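Local structure of acyl-coenzyme A oxidase (Caenorhabditis elegans, 5K3H) at residues S474-R482 with G586-V596. The protein catalyses the FAD-dependent, oxygen-consuming desaturation of acyl-CoAs to trans-2-enoyl-CoAs, the first step of peroxisomal beta-oxidation. Numbering follows the deposited sequence.
Sequences SEPTSLIDR and GFMSSTQLDYV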
loop_
_atom_site.group_PDB
_atom_site.type_symbol
_atom_site.label_atom_id
_atom_site.label_comp_id
_atom_site.label_asym_id
_atom_site.label_seq_id
_atom_site.Cartn_x
_atom_site.Cartn_y
_atom_site.Cartn_z
ATOM N N SER B 474 -17.403 -35.096 3.014
ATOM C CA SER B 474 -18.062 -34.059 2.252
ATOM C C SER B 474 -19.265 -34.636 1.529
ATOM O O SER B 474 -19.272 -35.806 1.141
ATOM C CB SER B 474 -17.096 -33.439 1.248
ATOM O OG SER B 474 -16.227 -32.539 1.896
ATOM N N GLU B 475 -20.291 -33.807 1.368
ATOM C CA GLU B 475 -21.353 -34.107 0.440
ATOM C C GLU B 475 -20.833 -34.031 -0.988
ATOM O O GLU B 475 -19.740 -33.512 -1.231
ATOM C CB GLU B 475 -22.521 -33.161 0.682
ATOM C CG GLU B 475 -23.612 -33.849 1.481
ATOM C CD GLU B 475 -24.195 -33.007 2.594
ATOM O OE1 GLU B 475 -24.150 -31.752 2.493
ATOM O OE2 GLU B 475 -24.743 -33.609 3.556
ATOM N N PRO B 476 -21.565 -34.600 -1.951
ATOM C CA PRO B 476 -21.081 -34.542 -3.340
ATOM C C PRO B 476 -20.896 -33.122 -3.855
ATOM O O PRO B 476 -19.932 -32.853 -4.582
ATOM C CB PRO B 476 -22.166 -35.296 -4.126
ATOM C CG PRO B 476 -22.921 -36.060 -3.134
ATOM C CD PRO B 476 -22.818 -35.362 -1.826
ATOM N N THR B 477 -21.786 -32.192 -3.510
ATOM C CA THR B 477 -21.661 -30.825 -4.001
ATOM C C THR B 477 -21.988 -29.857 -2.878
ATOM O O THR B 477 -22.487 -30.240 -1.814
ATOM C CB THR B 477 -22.632 -30.529 -5.149
ATOM O OG1 THR B 477 -23.980 -30.719 -4.675
ATOM C CG2 THR B 477 -22.369 -31.438 -6.347
ATOM N N SER B 478 -21.817 -28.580 -3.173
ATOM C CA SER B 478 -22.264 -27.555 -2.249
ATOM C C SER B 478 -23.777 -27.462 -2.347
ATOM O O SER B 478 -24.356 -27.689 -3.414
ATOM C CB SER B 478 -21.620 -26.203 -2.581
ATOM O OG SER B 478 -22.100 -25.183 -1.711
ATOM N N LEU B 479 -24.428 -27.163 -1.226
ATOM C CA LEU B 479 -25.883 -27.066 -1.220
ATOM C C LEU B 479 -26.337 -25.613 -1.178
ATOM O O LEU B 479 -27.467 -25.317 -0.781
ATOM C CB LEU B 479 -26.472 -27.882 -0.057
ATOM C CG LEU B 479 -26.269 -29.415 -0.067
ATOM C CD1 LEU B 479 -26.827 -30.111 1.164
ATOM C CD2 LEU B 479 -26.903 -30.033 -1.305
ATOM N N ILE B 480 -25.475 -24.699 -1.615
ATOM C CA ILE B 480 -25.854 -23.301 -1.713
ATOM C C ILE B 480 -26.846 -23.156 -2.861
ATOM O O ILE B 480 -26.573 -23.573 -3.996
ATOM C CB ILE B 480 -24.602 -22.431 -1.920
ATOM C CG1 ILE B 480 -23.770 -22.367 -0.634
ATOM C CG2 ILE B 480 -24.965 -21.039 -2.410
ATOM C CD1 ILE B 480 -22.433 -21.661 -0.837
ATOM N N ASP B 481 -28.008 -22.574 -2.568
ATOM C CA ASP B 481 -29.076 -22.352 -3.542
ATOM C C ASP B 481 -29.695 -23.670 -4.004
ATOM O O ASP B 481 -30.196 -23.771 -5.132
ATOM C CB ASP B 481 -28.594 -21.542 -4.761
ATOM C CG ASP B 481 -29.761 -21.048 -5.641
ATOM O OD1 ASP B 481 -30.830 -20.745 -5.063
ATOM O OD2 ASP B 481 -29.630 -20.986 -6.897
ATOM N N ARG B 482 -29.613 -24.707 -3.174
ATOM C CA ARG B 482 -30.195 -26.000 -3.482
ATOM C C ARG B 482 -31.053 -26.504 -2.353
ATOM O O ARG B 482 -31.735 -27.517 -2.511
ATOM C CB ARG B 482 -29.104 -27.037 -3.767
ATOM C CG ARG B 482 -28.134 -26.606 -4.810
ATOM C CD ARG B 482 -27.286 -27.758 -5.202
ATOM N NE ARG B 482 -27.880 -28.543 -6.283
ATOM C CZ ARG B 482 -27.348 -29.671 -6.753
ATOM N NH1 ARG B 482 -26.223 -30.146 -6.231
ATOM N NH2 ARG B 482 -27.943 -30.328 -7.741
ATOM N N GLY B 586 -15.450 -29.547 -9.197
ATOM C CA GLY B 586 -16.884 -29.542 -9.416
ATOM C C GLY B 586 -17.749 -29.448 -8.173
ATOM O O GLY B 586 -18.952 -29.709 -8.242
ATOM N N PHE B 587 -17.186 -29.053 -7.034
ATOM C CA PHE B 587 -18.004 -28.936 -5.830
ATOM C C PHE B 587 -19.058 -27.844 -5.988
ATOM O O PHE B 587 -20.140 -27.935 -5.398
ATOM C CB PHE B 587 -17.126 -28.691 -4.601
ATOM C CG PHE B 587 -17.843 -28.917 -3.300
ATOM C CD1 PHE B 587 -18.103 -30.218 -2.860
ATOM C CD2 PHE B 587 -18.273 -27.847 -2.510
ATOM C CE1 PHE B 587 -18.767 -30.454 -1.657
ATOM C CE2 PHE B 587 -18.949 -28.081 -1.297
ATOM C CZ PHE B 587 -19.195 -29.380 -0.877
ATOM N N MET B 588 -18.730 -26.761 -6.699
ATOM C CA MET B 588 -19.699 -25.739 -7.106
ATOM C C MET B 588 -19.841 -25.692 -8.626
ATOM O O MET B 588 -18.876 -25.892 -9.375
ATOM C CB MET B 588 -19.306 -24.334 -6.611
ATOM C CG MET B 588 -19.793 -23.987 -5.218
ATOM S SD MET B 588 -19.428 -22.296 -4.615
ATOM C CE MET B 588 -20.420 -21.221 -5.638
ATOM N N SER B 589 -21.046 -25.377 -9.073
ATOM C CA SER B 589 -21.320 -25.155 -10.484
ATOM C C SER B 589 -21.244 -23.666 -10.812
ATOM O O SER B 589 -21.255 -22.795 -9.933
ATOM C CB SER B 589 -22.703 -25.671 -10.844
ATOM O OG SER B 589 -23.659 -24.995 -10.032
ATOM N N SER B 590 -21.181 -23.386 -12.113
ATOM C CA SER B 590 -21.270 -22.013 -12.590
ATOM C C SER B 590 -22.567 -21.354 -12.124
ATOM O O SER B 590 -22.586 -20.162 -11.795
ATOM C CB SER B 590 -21.159 -21.994 -14.114
ATOM O OG SER B 590 -21.255 -20.669 -14.615
ATOM N N THR B 591 -23.671 -22.104 -12.131
ATOM C CA THR B 591 -24.947 -21.563 -11.671
ATOM C C THR B 591 -24.898 -21.150 -10.203
ATOM O O THR B 591 -25.400 -20.085 -9.836
ATOM C CB THR B 591 -26.052 -22.586 -11.898
ATOM O OG1 THR B 591 -26.321 -22.665 -13.298
ATOM C CG2 THR B 591 -27.316 -22.163 -11.185
ATOM N N GLN B 592 -24.313 -21.982 -9.348
ATOM C CA GLN B 592 -24.172 -21.605 -7.947
ATOM C C GLN B 592 -23.257 -20.406 -7.776
ATOM O O GLN B 592 -23.476 -19.586 -6.885
ATOM C CB GLN B 592 -23.628 -22.781 -7.140
ATOM C CG GLN B 592 -24.642 -23.856 -6.854
ATOM C CD GLN B 592 -24.013 -25.051 -6.201
ATOM O OE1 GLN B 592 -23.025 -25.593 -6.710
ATOM N NE2 GLN B 592 -24.586 -25.497 -5.085
ATOM N N LEU B 593 -22.230 -20.283 -8.611
ATOM C CA LEU B 593 -21.366 -19.116 -8.523
ATOM C C LEU B 593 -22.094 -17.869 -8.984
ATOM O O LEU B 593 -21.844 -16.783 -8.462
ATOM C CB LEU B 593 -20.081 -19.336 -9.326
ATOM C CG LEU B 593 -18.870 -18.486 -8.923
ATOM C CD1 LEU B 593 -18.442 -18.728 -7.457
ATOM C CD2 LEU B 593 -17.688 -18.688 -9.904
ATOM N N ASP B 594 -22.989 -17.998 -9.966
ATOM C CA ASP B 594 -23.829 -16.870 -10.357
ATOM C C ASP B 594 -24.790 -16.476 -9.242
ATOM O O ASP B 594 -25.100 -15.295 -9.072
ATOM C CB ASP B 594 -24.597 -17.218 -11.630
ATOM C CG ASP B 594 -23.706 -17.226 -12.868
ATOM O OD1 ASP B 594 -22.609 -16.596 -12.831
ATOM O OD2 ASP B 594 -24.116 -17.855 -13.881
ATOM N N TYR B 595 -25.301 -17.451 -8.488
ATOM C CA TYR B 595 -26.098 -17.126 -7.310
ATOM C C TYR B 595 -25.280 -16.311 -6.326
ATOM O O TYR B 595 -25.757 -15.306 -5.791
ATOM C CB TYR B 595 -26.617 -18.409 -6.654
ATOM C CG TYR B 595 -27.328 -18.233 -5.307
ATOM C CD1 TYR B 595 -28.703 -18.039 -5.229
ATOM C CD2 TYR B 595 -26.617 -18.295 -4.110
ATOM C CE1 TYR B 595 -29.345 -17.890 -4.004
ATOM C CE2 TYR B 595 -27.252 -18.147 -2.881
ATOM C CZ TYR B 595 -28.612 -17.943 -2.830
ATOM O OH TYR B 595 -29.223 -17.801 -1.590
ATOM N N VAL B 596 -24.023 -16.705 -6.118
ATOM C CA VAL B 596 -23.169 -16.038 -5.144
ATOM C C VAL B 596 -22.938 -14.588 -5.554
ATOM O O VAL B 596 -22.967 -13.686 -4.711
ATOM C CB VAL B 596 -21.843 -16.813 -4.984
ATOM C CG1 VAL B 596 -20.872 -16.042 -4.107
ATOM C CG2 VAL B 596 -22.104 -18.189 -4.385
#
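The irregular run 474-482 is tied to the start of segment 586-596 by one backbone hydrogen bond, Ser478 N to Phe587 O (2.9 Å), and then passes along the first turns of helix 590-616. Before the helix, the Phe587 ring packs against the backbone of the loop: with CG anti to its own N (chi1 -165°), it brings one face against the peptide joining Thr477 and Ser478, and Ser478 N sits over the ring centre, 3.4 Å above the plane of the Phe587 ring. Glu475 O meets the ring at its edge, in plane, 3.2 Å from Phe587 CE1, while His497 of helix 489-515 stacks on Phe587. Ser478 CB touches both Phe587 CE2 and Met588 CG, and its hydroxyl bonds to Thr494.

The main polar link is the carboxamide of Gln592. Its NE2 donates to Ser478 O (2.8 Å), approaching from above that carbonyl plane, and to Ile480 O (3.0 Å), on a lone pair; both acceptors lie close to the amide plane. Ser589 and Gln592 form a capping box: Gln592 N donates to Ser589 OG, and Ser589 N reaches Gln592 OE1 in the carbonyl plane (3.1 Å). Gln592, which completes the capping box with the N-cap Ser589, thus also holds the loop after helix 437-456, within the helical C-terminal part of the acyl-CoA oxidase fold. A leucine in place of Gln592 would probably leave the carbonyls of Ser478 and Ile480 without this donor and the capping box without its return bond.

One turn on, Asp481 lies over Tyr595, its CB above the ring centre in a CH-pi contact (3.6 Å to the centroid) and its carboxylate stacked at 13° to the ring plane. Ile480 CG2 packs obliquely against Tyr595 CD2, while Ile480 also touches Leu575 of helix 557-577.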